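Long-range contacts in muramidase (PDB 6ZM8), which probably cleaves peptidoglycan as a fungal muramidase (lysozyme, EC 3.2.1.17) of glycoside hydrolase family 25, which has a TIM-barrel fold: residues R1-G9 / A19-K30; Y59-S67 / Y106-W116. All blocks are in the same frame, centred on the assembly; numbering follows the deposited sequence. Where two conformers were deposited one is given.

Contact 1 (R1-G9 / A19-K30); sequences RIPGFDISG and AYANGDRFVYIK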
loop_
_atom_site.group_PDB
_atom_site.type_symbol
_atom_site.label_atom_id
_atom_site.label_comp_id
_atom_site.label_asym_id
_atom_site.label_seq_id
_atom_site.Cartn_x
_atom_site.Cartn_y
_atom_site.Cartn_z
ATOM N N ARG A 1 3.172 4.032 -18.397
ATOM C CA ARG A 1 3.446 3.553 -17.083
ATOM C C ARG A 1 4.579 4.343 -16.472
ATOM O O ARG A 1 5.409 4.837 -17.242
ATOM C CB ARG A 1 3.942 2.120 -17.254
ATOM C CG ARG A 1 3.276 1.101 -16.403
ATOM C CD ARG A 1 3.336 -0.286 -17.022
ATOM N NE ARG A 1 4.642 -0.587 -17.600
ATOM C CZ ARG A 1 5.011 -1.782 -18.080
ATOM N NH1 ARG A 1 6.221 -1.986 -18.599
ATOM N NH2 ARG A 1 4.152 -2.781 -18.053
ATOM N N ILE A 2 4.619 4.434 -15.139
ATOM C CA ILE A 2 5.694 5.092 -14.407
ATOM C C ILE A 2 6.321 4.079 -13.472
ATOM O O ILE A 2 5.588 3.376 -12.761
ATOM C CB ILE A 2 5.195 6.324 -13.649
ATOM C CG1 ILE A 2 4.735 7.374 -14.682
ATOM C CG2 ILE A 2 6.260 6.881 -12.719
ATOM C CD1 ILE A 2 4.169 8.628 -14.055
ATOM N N PRO A 3 7.661 3.995 -13.390
ATOM C CA PRO A 3 8.295 3.073 -12.452
ATOM C C PRO A 3 8.346 3.625 -11.031
ATOM O O PRO A 3 8.580 4.819 -10.818
ATOM C CB PRO A 3 9.739 2.912 -12.997
ATOM C CG PRO A 3 9.889 3.940 -14.039
ATOM C CD PRO A 3 8.665 4.684 -14.220
ATOM N N GLY A 4 8.244 2.707 -10.081
ATOM C CA GLY A 4 8.529 3.013 -8.699
ATOM C C GLY A 4 8.820 1.716 -7.952
ATOM O O GLY A 4 9.077 0.676 -8.544
ATOM N N PHE A 5 8.803 1.803 -6.613
ATOM C CA PHE A 5 9.294 0.682 -5.820
ATOM C C PHE A 5 8.719 0.784 -4.402
ATOM O O PHE A 5 7.994 1.718 -4.070
ATOM C CB PHE A 5 10.839 0.583 -5.868
ATOM C CG PHE A 5 11.636 1.655 -5.166
ATOM C CD1 PHE A 5 11.701 2.967 -5.639
ATOM C CD2 PHE A 5 12.390 1.333 -4.050
ATOM C CE1 PHE A 5 12.503 3.912 -5.027
ATOM C CE2 PHE A 5 13.213 2.270 -3.434
ATOM C CZ PHE A 5 13.279 3.558 -3.939
ATOM N N ASP A 6 9.042 -0.215 -3.580
ATOM C CA ASP A 6 8.645 -0.165 -2.179
ATOM C C ASP A 6 9.699 -0.874 -1.338
ATOM O O ASP A 6 10.423 -1.755 -1.803
ATOM C CB ASP A 6 7.228 -0.739 -1.927
ATOM C CG ASP A 6 7.098 -2.192 -2.326
ATOM O OD1 ASP A 6 7.532 -3.053 -1.509
ATOM O OD2 ASP A 6 6.594 -2.465 -3.441
ATOM N N ILE A 7 9.771 -0.410 -0.100
ATOM C CA ILE A 7 10.794 -0.818 0.871
ATOM C C ILE A 7 10.177 -0.871 2.268
ATOM O O ILE A 7 9.137 -0.273 2.567
ATOM C CB ILE A 7 12.003 0.141 0.848
ATOM C CG1 ILE A 7 11.572 1.583 1.186
ATOM C CG2 ILE A 7 12.749 0.051 -0.480
ATOM C CD1 ILE A 7 12.680 2.607 1.024
ATOM N N SER A 8 10.903 -1.581 3.127
ATOM C CA SER A 8 10.572 -1.705 4.545
ATOM C C SER A 8 11.868 -1.728 5.331
ATOM O O SER A 8 12.966 -1.525 4.785
ATOM C CB SER A 8 9.770 -2.966 4.812
ATOM O OG SER A 8 10.601 -4.105 4.669
ATOM N N GLY A 9 11.774 -2.029 6.625
ATOM C CA GLY A 9 12.978 -2.194 7.440
ATOM C C GLY A 9 13.789 -3.405 7.042
ATOM O O GLY A 9 14.907 -3.574 7.596
ATOM N N ALA A 19 18.109 6.056 -7.069
ATOM C CA ALA A 19 16.797 5.585 -7.514
ATOM C C ALA A 19 16.168 6.576 -8.490
ATOM O O ALA A 19 15.572 6.161 -9.504
ATOM C CB ALA A 19 15.914 5.343 -6.320
ATOM N N TYR A 20 16.266 7.875 -8.205
ATOM C CA TYR A 20 15.677 8.851 -9.126
ATOM C C TYR A 20 16.422 8.778 -10.480
ATOM O O TYR A 20 15.786 8.844 -11.560
ATOM C CB TYR A 20 15.756 10.262 -8.513
ATOM C CG TYR A 20 14.893 11.251 -9.266
ATOM C CD1 TYR A 20 15.377 11.934 -10.365
ATOM C CD2 TYR A 20 13.610 11.488 -8.859
ATOM C CE1 TYR A 20 14.588 12.785 -11.081
ATOM C CE2 TYR A 20 12.808 12.374 -9.550
ATOM C CZ TYR A 20 13.290 13.012 -10.670
ATOM O OH TYR A 20 12.508 13.882 -11.382
ATOM N N ALA A 21 17.751 8.633 -10.453
ATOM C CA ALA A 21 18.529 8.516 -11.683
ATOM C C ALA A 21 18.135 7.262 -12.481
ATOM O O ALA A 21 18.215 7.260 -13.709
ATOM C CB ALA A 21 20.011 8.544 -11.357
ATOM N N ASN A 22 17.735 6.206 -11.787
ATOM C CA ASN A 22 17.250 4.987 -12.431
ATOM C C ASN A 22 15.936 5.215 -13.175
ATOM O O ASN A 22 15.541 4.392 -13.996
ATOM C CB ASN A 22 17.052 3.911 -11.351
ATOM C CG ASN A 22 16.804 2.526 -11.907
ATOM O OD1 ASN A 22 17.542 2.051 -12.781
ATOM N ND2 ASN A 22 15.803 1.830 -11.373
ATOM N N GLY A 23 15.235 6.286 -12.844
ATOM C CA GLY A 23 13.942 6.587 -13.446
ATOM C C GLY A 23 12.771 6.343 -12.539
ATOM O O GLY A 23 11.617 6.580 -12.958
ATOM N N ASP A 24 13.005 5.847 -11.319
ATOM C CA ASP A 24 11.906 5.660 -10.386
ATOM C C ASP A 24 11.371 7.032 -9.936
ATOM O O ASP A 24 12.129 7.968 -9.746
ATOM C CB ASP A 24 12.388 4.846 -9.189
ATOM C CG ASP A 24 12.807 3.454 -9.670
ATOM O OD1 ASP A 24 11.919 2.733 -10.150
ATOM O OD2 ASP A 24 14.015 3.133 -9.547
ATOM N N ARG A 25 10.039 7.085 -9.734
ATOM C CA ARG A 25 9.403 8.353 -9.405
ATOM C C ARG A 25 8.524 8.301 -8.157
ATOM O O ARG A 25 8.153 9.357 -7.637
ATOM C CB ARG A 25 8.603 8.897 -10.594
ATOM C CG ARG A 25 9.490 9.246 -11.795
ATOM C CD ARG A 25 10.306 10.513 -11.548
ATOM N NE ARG A 25 11.187 10.853 -12.671
ATOM C CZ ARG A 25 12.449 10.485 -12.792
ATOM N NH1 ARG A 25 13.014 9.658 -11.923
ATOM N NH2 ARG A 25 13.150 10.953 -13.814
ATOM N N PHE A 26 8.181 7.098 -7.698
ATOM C CA PHE A 26 7.397 6.979 -6.470
ATOM C C PHE A 26 7.944 5.805 -5.660
ATOM O O PHE A 26 8.556 4.884 -6.189
ATOM C CB PHE A 26 5.893 6.817 -6.758
ATOM C CG PHE A 26 5.540 5.515 -7.436
ATOM C CD1 PHE A 26 5.242 4.379 -6.683
ATOM C CD2 PHE A 26 5.568 5.409 -8.836
ATOM C CE1 PHE A 26 4.983 3.166 -7.311
ATOM C CE2 PHE A 26 5.315 4.200 -9.453
ATOM C CZ PHE A 26 5.017 3.086 -8.706
ATOM N N VAL A 27 7.641 5.875 -4.362
ATOM C CA VAL A 27 8.048 4.811 -3.437
ATOM C C VAL A 27 6.979 4.703 -2.345
ATOM O O VAL A 27 6.511 5.705 -1.831
ATOM C CB VAL A 27 9.458 5.068 -2.885
ATOM C CG1 VAL A 27 9.541 6.363 -2.081
ATOM C CG2 VAL A 27 9.967 3.873 -2.061
ATOM N N TYR A 28 6.669 3.456 -1.986
ATOM C CA TYR A 28 5.892 3.138 -0.784
ATOM C C TYR A 28 6.824 2.554 0.269
ATOM O O TYR A 28 7.707 1.755 -0.033
ATOM C CB TYR A 28 4.740 2.155 -1.081
ATOM C CG TYR A 28 3.419 2.816 -1.378
ATOM C CD1 TYR A 28 2.702 3.420 -0.359
ATOM C CD2 TYR A 28 2.876 2.826 -2.656
ATOM C CE1 TYR A 28 1.464 4.026 -0.590
ATOM C CE2 TYR A 28 1.630 3.422 -2.906
ATOM C CZ TYR A 28 0.935 4.024 -1.867
ATOM O OH TYR A 28 -0.267 4.612 -2.173
ATOM N N ILE A 29 6.576 2.948 1.521
ATOM C CA ILE A 29 7.498 2.679 2.626
ATOM C C ILE A 29 6.696 2.115 3.789
ATOM O O ILE A 29 5.707 2.710 4.221
ATOM C CB ILE A 29 8.211 3.976 3.048
ATOM C CG1 ILE A 29 8.989 4.565 1.866
ATOM C CG2 ILE A 29 9.134 3.720 4.234
ATOM C CD1 ILE A 29 9.469 5.992 2.096
ATOM N N LYS A 30 7.129 0.975 4.343
ATOM C CA LYS A 30 6.379 0.401 5.455
ATOM C C LYS A 30 6.445 1.322 6.661
ATOM O O LYS A 30 7.543 1.718 7.111
ATOM C CB LYS A 30 6.940 -0.951 5.864
ATOM C CG LYS A 30 6.082 -1.632 6.942
ATOM C CD LYS A 30 6.490 -3.060 7.203
ATOM C CE LYS A 30 5.671 -3.674 8.331
ATOM N NZ LYS A 30 6.030 -5.080 8.534
#
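Pro-3 O takes a hydrogen bond from Arg-25 N at 2.9 Å, with a weaker CA-H...O contact from Asp-24 CA beside it. Both donors belong to the turn after helix 16-22. Strands 2-7 and 26-30 then run parallel. Phe-5 N donates to Phe-26 O, and Phe-5 O receives Tyr-28 N. Ile-7 N bonds Tyr-28 O at 3.0 Å, and Ile-7 O receives Lys-30 N.

One face of the sheet carries Phe-26, Tyr-28 and Asp-6. Gly-4 CA makes a CH-pi contact over one face of the Phe-26 ring, 3.5 Å from its centroid. Ile-2 O lies at the edge of that ring, in its plane, 3.4 Å from Phe-26 CE2. With chi1 at 67°, Phe-26 CG sits between its own backbone N and carbonyl carbon, and the ring folds back over strand 2-7. A serine in place of Phe-26 would probably leave the Gly-4 backbone without its aromatic cover and open a gap beside Asn-192 and Phe-194. Asp-6 OD2 is held by Asn-192 and Gln-180.

The other face carries Phe-5, Ile-7, Val-27 and Ile-29. Val-27 CG2 stands over the Phe-5 ring, 3.7 Å from its centroid and 8° off the normal. Ala-19 CB comes obliquely to Phe-5 CE1 at 3.9 Å, and Tyr-185 stacks on the same ring. Ile-7 and Ile-29 lie side by side, their CG1 atoms 4.0 Å apart. Helix 42-51 packs against Val-27 and Ile-29.

This is a beta-alpha-beta unit of the barrel. Backbone bonds set the register of its two strands, while the CH-pi contacts, one on each face, lock the strands to each other.

Contact 2 (Y59-S67 / Y106-W116); sequences YHFAQPAAS and YGLSQSAMVNW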
loop_
_atom_site.group_PDB
_atom_site.type_symbol
_atom_site.label_atom_id
_atom_site.label_comp_id
_atom_site.label_asym_id
_atom_site.label_seq_id
_atom_site.Cartn_x
_atom_site.Cartn_y
_atom_site.Cartn_z
ATOM N N TYR A 59 2.761 2.410 4.025
ATOM C CA TYR A 59 1.824 1.288 4.076
ATOM C C TYR A 59 1.784 0.662 5.458
ATOM O O TYR A 59 2.727 0.783 6.288
ATOM C CB TYR A 59 2.054 0.259 2.958
ATOM C CG TYR A 59 3.281 -0.609 3.048
ATOM C CD1 TYR A 59 3.275 -1.803 3.749
ATOM C CD2 TYR A 59 4.450 -0.269 2.355
ATOM C CE1 TYR A 59 4.372 -2.660 3.751
ATOM C CE2 TYR A 59 5.567 -1.108 2.349
ATOM C CZ TYR A 59 5.510 -2.314 3.051
ATOM O OH TYR A 59 6.598 -3.157 3.052
ATOM N N HIS A 60 0.656 -0.008 5.704
ATOM C CA HIS A 60 0.340 -0.665 6.974
ATOM C C HIS A 60 0.119 -2.140 6.716
ATOM O O HIS A 60 -0.713 -2.511 5.865
ATOM C CB HIS A 60 -0.996 -0.085 7.503
ATOM C CG HIS A 60 -1.437 -0.779 8.754
ATOM N ND1 HIS A 60 -0.827 -0.503 9.976
ATOM C CD2 HIS A 60 -2.359 -1.764 8.921
ATOM C CE1 HIS A 60 -1.415 -1.297 10.852
ATOM N NE2 HIS A 60 -2.322 -2.099 10.252
ATOM N N PHE A 61 0.809 -3.015 7.460
ATOM C CA PHE A 61 0.560 -4.450 7.364
ATOM C C PHE A 61 -0.587 -4.831 8.303
ATOM O O PHE A 61 -0.461 -4.770 9.544
ATOM C CB PHE A 61 1.822 -5.268 7.647
ATOM C CG PHE A 61 1.624 -6.728 7.293
ATOM C CD1 PHE A 61 0.968 -7.618 8.133
ATOM C CD2 PHE A 61 2.005 -7.178 6.054
ATOM C CE1 PHE A 61 0.714 -8.932 7.737
ATOM C CE2 PHE A 61 1.779 -8.485 5.669
ATOM C CZ PHE A 61 1.131 -9.365 6.503
ATOM N N ALA A 62 -1.718 -5.203 7.704
ATOM C CA ALA A 62 -2.916 -5.537 8.449
ATOM C C ALA A 62 -2.727 -6.809 9.296
ATOM O O ALA A 62 -2.182 -7.803 8.827
ATOM C CB ALA A 62 -4.054 -5.797 7.494
ATOM N N GLN A 63 -3.305 -6.750 10.499
ATOM C CA GLN A 63 -3.392 -7.918 11.390
ATOM C C GLN A 63 -4.847 -8.058 11.820
ATOM O O GLN A 63 -5.224 -7.589 12.906
ATOM C CB GLN A 63 -2.432 -7.767 12.576
ATOM C CG GLN A 63 -0.983 -7.970 12.163
ATOM C CD GLN A 63 -0.614 -9.420 11.877
ATOM O OE1 GLN A 63 -1.446 -10.321 12.018
ATOM N NE2 GLN A 63 0.639 -9.631 11.476
ATOM N N PRO A 64 -5.707 -8.634 10.983
ATOM C CA PRO A 64 -7.154 -8.526 11.226
ATOM C C PRO A 64 -7.676 -9.241 12.457
ATOM O O PRO A 64 -8.800 -8.916 12.877
ATOM C CB PRO A 64 -7.810 -9.064 9.955
ATOM C CG PRO A 64 -6.761 -8.745 8.888
ATOM C CD PRO A 64 -5.451 -9.068 9.582
ATOM N N ALA A 65 -6.937 -10.202 13.004
ATOM C CA ALA A 65 -7.377 -10.877 14.217
ATOM C C ALA A 65 -6.937 -10.146 15.489
ATOM O O ALA A 65 -7.440 -10.497 16.550
ATOM C CB ALA A 65 -6.941 -12.328 14.242
ATOM N N ALA A 66 -6.033 -9.196 15.381
ATOM C CA ALA A 66 -5.382 -8.616 16.573
ATOM C C ALA A 66 -6.162 -7.464 17.167
ATOM O O ALA A 66 -6.074 -7.217 18.378
ATOM C CB ALA A 66 -4.001 -8.121 16.204
ATOM N N SER A 67 -6.916 -6.737 16.365
ATOM C CA SER A 67 -7.606 -5.527 16.815
ATOM C C SER A 67 -8.477 -5.085 15.666
ATOM O O SER A 67 -8.344 -5.654 14.559
ATOM C CB SER A 67 -6.603 -4.443 17.233
ATOM O OG SER A 67 -5.571 -4.292 16.254
ATOM N N TYR A 106 -6.610 -15.536 8.751
ATOM C CA TYR A 106 -6.525 -15.004 10.120
ATOM C C TYR A 106 -7.662 -15.522 11.022
ATOM O O TYR A 106 -7.867 -14.969 12.094
ATOM C CB TYR A 106 -6.481 -13.469 10.175
ATOM C CG TYR A 106 -5.323 -12.849 9.433
ATOM C CD1 TYR A 106 -5.418 -12.560 8.068
ATOM C CD2 TYR A 106 -4.148 -12.496 10.077
ATOM C CE1 TYR A 106 -4.380 -11.942 7.372
ATOM C CE2 TYR A 106 -3.104 -11.876 9.408
ATOM C CZ TYR A 106 -3.213 -11.603 8.046
ATOM O OH TYR A 106 -2.153 -11.004 7.432
ATOM N N GLY A 107 -8.380 -16.552 10.592
ATOM C CA GLY A 107 -9.514 -17.061 11.361
ATOM C C GLY A 107 -10.801 -16.280 11.170
ATOM O O GLY A 107 -11.796 -16.634 11.811
ATOM N N LEU A 108 -10.809 -15.254 10.334
ATOM C CA LEU A 108 -12.041 -14.500 10.103
ATOM C C LEU A 108 -12.855 -15.169 8.998
ATOM O O LEU A 108 -12.310 -15.707 8.039
ATOM C CB LEU A 108 -11.760 -13.043 9.689
ATOM C CG LEU A 108 -11.431 -12.063 10.816
ATOM C CD1 LEU A 108 -10.080 -12.318 11.471
ATOM C CD2 LEU A 108 -11.495 -10.620 10.310
ATOM N N SER A 109 -14.191 -15.075 9.085
ATOM C CA SER A 109 -15.025 -15.396 7.947
ATOM C C SER A 109 -14.818 -14.331 6.852
ATOM O O SER A 109 -14.252 -13.278 7.083
ATOM C CB SER A 109 -16.483 -15.454 8.357
ATOM O OG SER A 109 -16.860 -14.186 8.859
ATOM N N GLN A 110 -15.297 -14.646 5.646
ATOM C CA GLN A 110 -15.142 -13.704 4.529
ATOM C C GLN A 110 -15.881 -12.401 4.820
ATOM O O GLN A 110 -15.330 -11.316 4.619
ATOM C CB GLN A 110 -15.628 -14.332 3.226
ATOM C CG GLN A 110 -14.804 -15.546 2.796
ATOM C CD GLN A 110 -15.307 -16.178 1.540
ATOM O OE1 GLN A 110 -16.516 -16.064 1.207
ATOM N NE2 GLN A 110 -14.449 -16.864 0.812
ATOM N N SER A 111 -17.118 -12.511 5.306
ATOM C CA SER A 111 -17.876 -11.311 5.594
ATOM C C SER A 111 -17.267 -10.522 6.754
ATOM O O SER A 111 -17.251 -9.293 6.734
ATOM C CB SER A 111 -19.331 -11.691 5.853
ATOM O OG SER A 111 -19.455 -12.567 6.969
ATOM N N ALA A 112 -16.728 -11.213 7.779
ATOM C CA ALA A 112 -16.063 -10.513 8.858
ATOM C C ALA A 112 -14.819 -9.786 8.318
ATOM O O ALA A 112 -14.479 -8.684 8.789
ATOM C CB ALA A 112 -15.687 -11.420 10.004
ATOM N N MET A 113 -14.111 -10.405 7.395
ATOM C CA MET A 113 -12.927 -9.771 6.817
ATOM C C MET A 113 -13.317 -8.517 6.026
ATOM O O MET A 113 -12.666 -7.479 6.127
ATOM C CB MET A 113 -12.189 -10.778 5.932
ATOM C CG MET A 113 -10.877 -10.221 5.381
ATOM S SD MET A 113 -9.621 -9.842 6.593
ATOM C CE MET A 113 -9.065 -11.502 6.969
ATOM N N VAL A 114 -14.394 -8.616 5.224
ATOM C CA VAL A 114 -14.887 -7.434 4.518
ATOM C C VAL A 114 -15.229 -6.336 5.518
ATOM O O VAL A 114 -14.882 -5.166 5.306
ATOM C CB VAL A 114 -16.082 -7.809 3.637
ATOM C CG1 VAL A 114 -16.806 -6.574 3.101
ATOM C CG2 VAL A 114 -15.643 -8.697 2.481
ATOM N N ASN A 115 -15.908 -6.675 6.622
ATOM C CA ASN A 115 -16.238 -5.656 7.599
ATOM C C ASN A 115 -14.977 -5.032 8.217
ATOM O O ASN A 115 -14.972 -3.821 8.495
ATOM C CB ASN A 115 -17.104 -6.243 8.734
ATOM C CG ASN A 115 -18.491 -6.651 8.298
ATOM O OD1 ASN A 115 -18.937 -6.333 7.198
ATOM N ND2 ASN A 115 -19.160 -7.360 9.193
ATOM N N TRP A 116 -13.959 -5.829 8.468
ATOM C CA TRP A 116 -12.725 -5.323 9.050
ATOM C C TRP A 116 -12.075 -4.307 8.107
ATOM O O TRP A 116 -11.660 -3.223 8.505
ATOM C CB TRP A 116 -11.781 -6.511 9.344
ATOM C CG TRP A 116 -10.571 -6.137 10.117
ATOM C CD1 TRP A 116 -10.430 -6.290 11.466
ATOM C CD2 TRP A 116 -9.370 -5.508 9.641
ATOM N NE1 TRP A 116 -9.201 -5.792 11.866
ATOM C CE2 TRP A 116 -8.547 -5.305 10.781
ATOM C CE3 TRP A 116 -8.881 -5.113 8.394
ATOM C CZ2 TRP A 116 -7.293 -4.701 10.693
ATOM C CZ3 TRP A 116 -7.637 -4.502 8.300
ATOM C CH2 TRP A 116 -6.868 -4.292 9.453
#
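In this TIM-barrel family the contact joins the loop after strand 55-61 to the start of helix 110-128 and the loop leading into it. Pro-64 is clamped between two aromatic rings. Its CD stands over the centre of the Tyr-106 ring, 3.5 Å from the centroid and only 3° off the normal. Its CA lies over the five-membered ring of Trp-116, 3.7 Å from that centroid and nearer the rim of the indole. Both are CH-pi contacts.

Trp-116 also carries the polar tie. Its NE1 donates to Ser-67 O at 2.8 Å, nearly straight at 174°, with the oxygen in the indole plane. The side chain has CG anti to the backbone N (chi1 -172°), which sends the indole from the helix to the loop. At the six-membered end of the indole, Trp-116 CH2 touches Ala-62 CB at 3.7 Å.

Two apolar side chains fill in around the proline. Met-113 bends at chi2 and chi3 and brings SD to 3.8 Å from Pro-64 CG. Leu-108 CD2 meets Pro-64 CB at 4.0 Å.

A polar side chain meets the tyrosine instead. Gln-63 OE1 reaches the edge of the Tyr-106 ring, 3.5 Å from CE2, with its amide perpendicular to the ring. Its NE2 is bonded to Glu-33, and Tyr-106 OH to Glu-97 O.

The proline is thus gripped by aromatic faces, while one straight indole bond fixes the loop beyond it and the turn of the tryptophan ring.

Overall arrangement
Contact 1 is the more buried of the two and lies closer to the centre of the chain. Contact 2 is partly buried, on the opposite side of that centre, and their own centres are about 28 Å apart. They meet through the sheet. Strand 26-33 of contact 1 neighbours strand 55-61, which leads into contact 2, and Ile-29 O and Tyr-59 N are probably hydrogen-bonded at 3.0 Å. The chemistry follows the place. Contact 1 pairs two strands by a ladder of backbone bonds. Contact 2 joins loop to helix, and relies on side chains with a single hydrogen bond between its segments, from an indole.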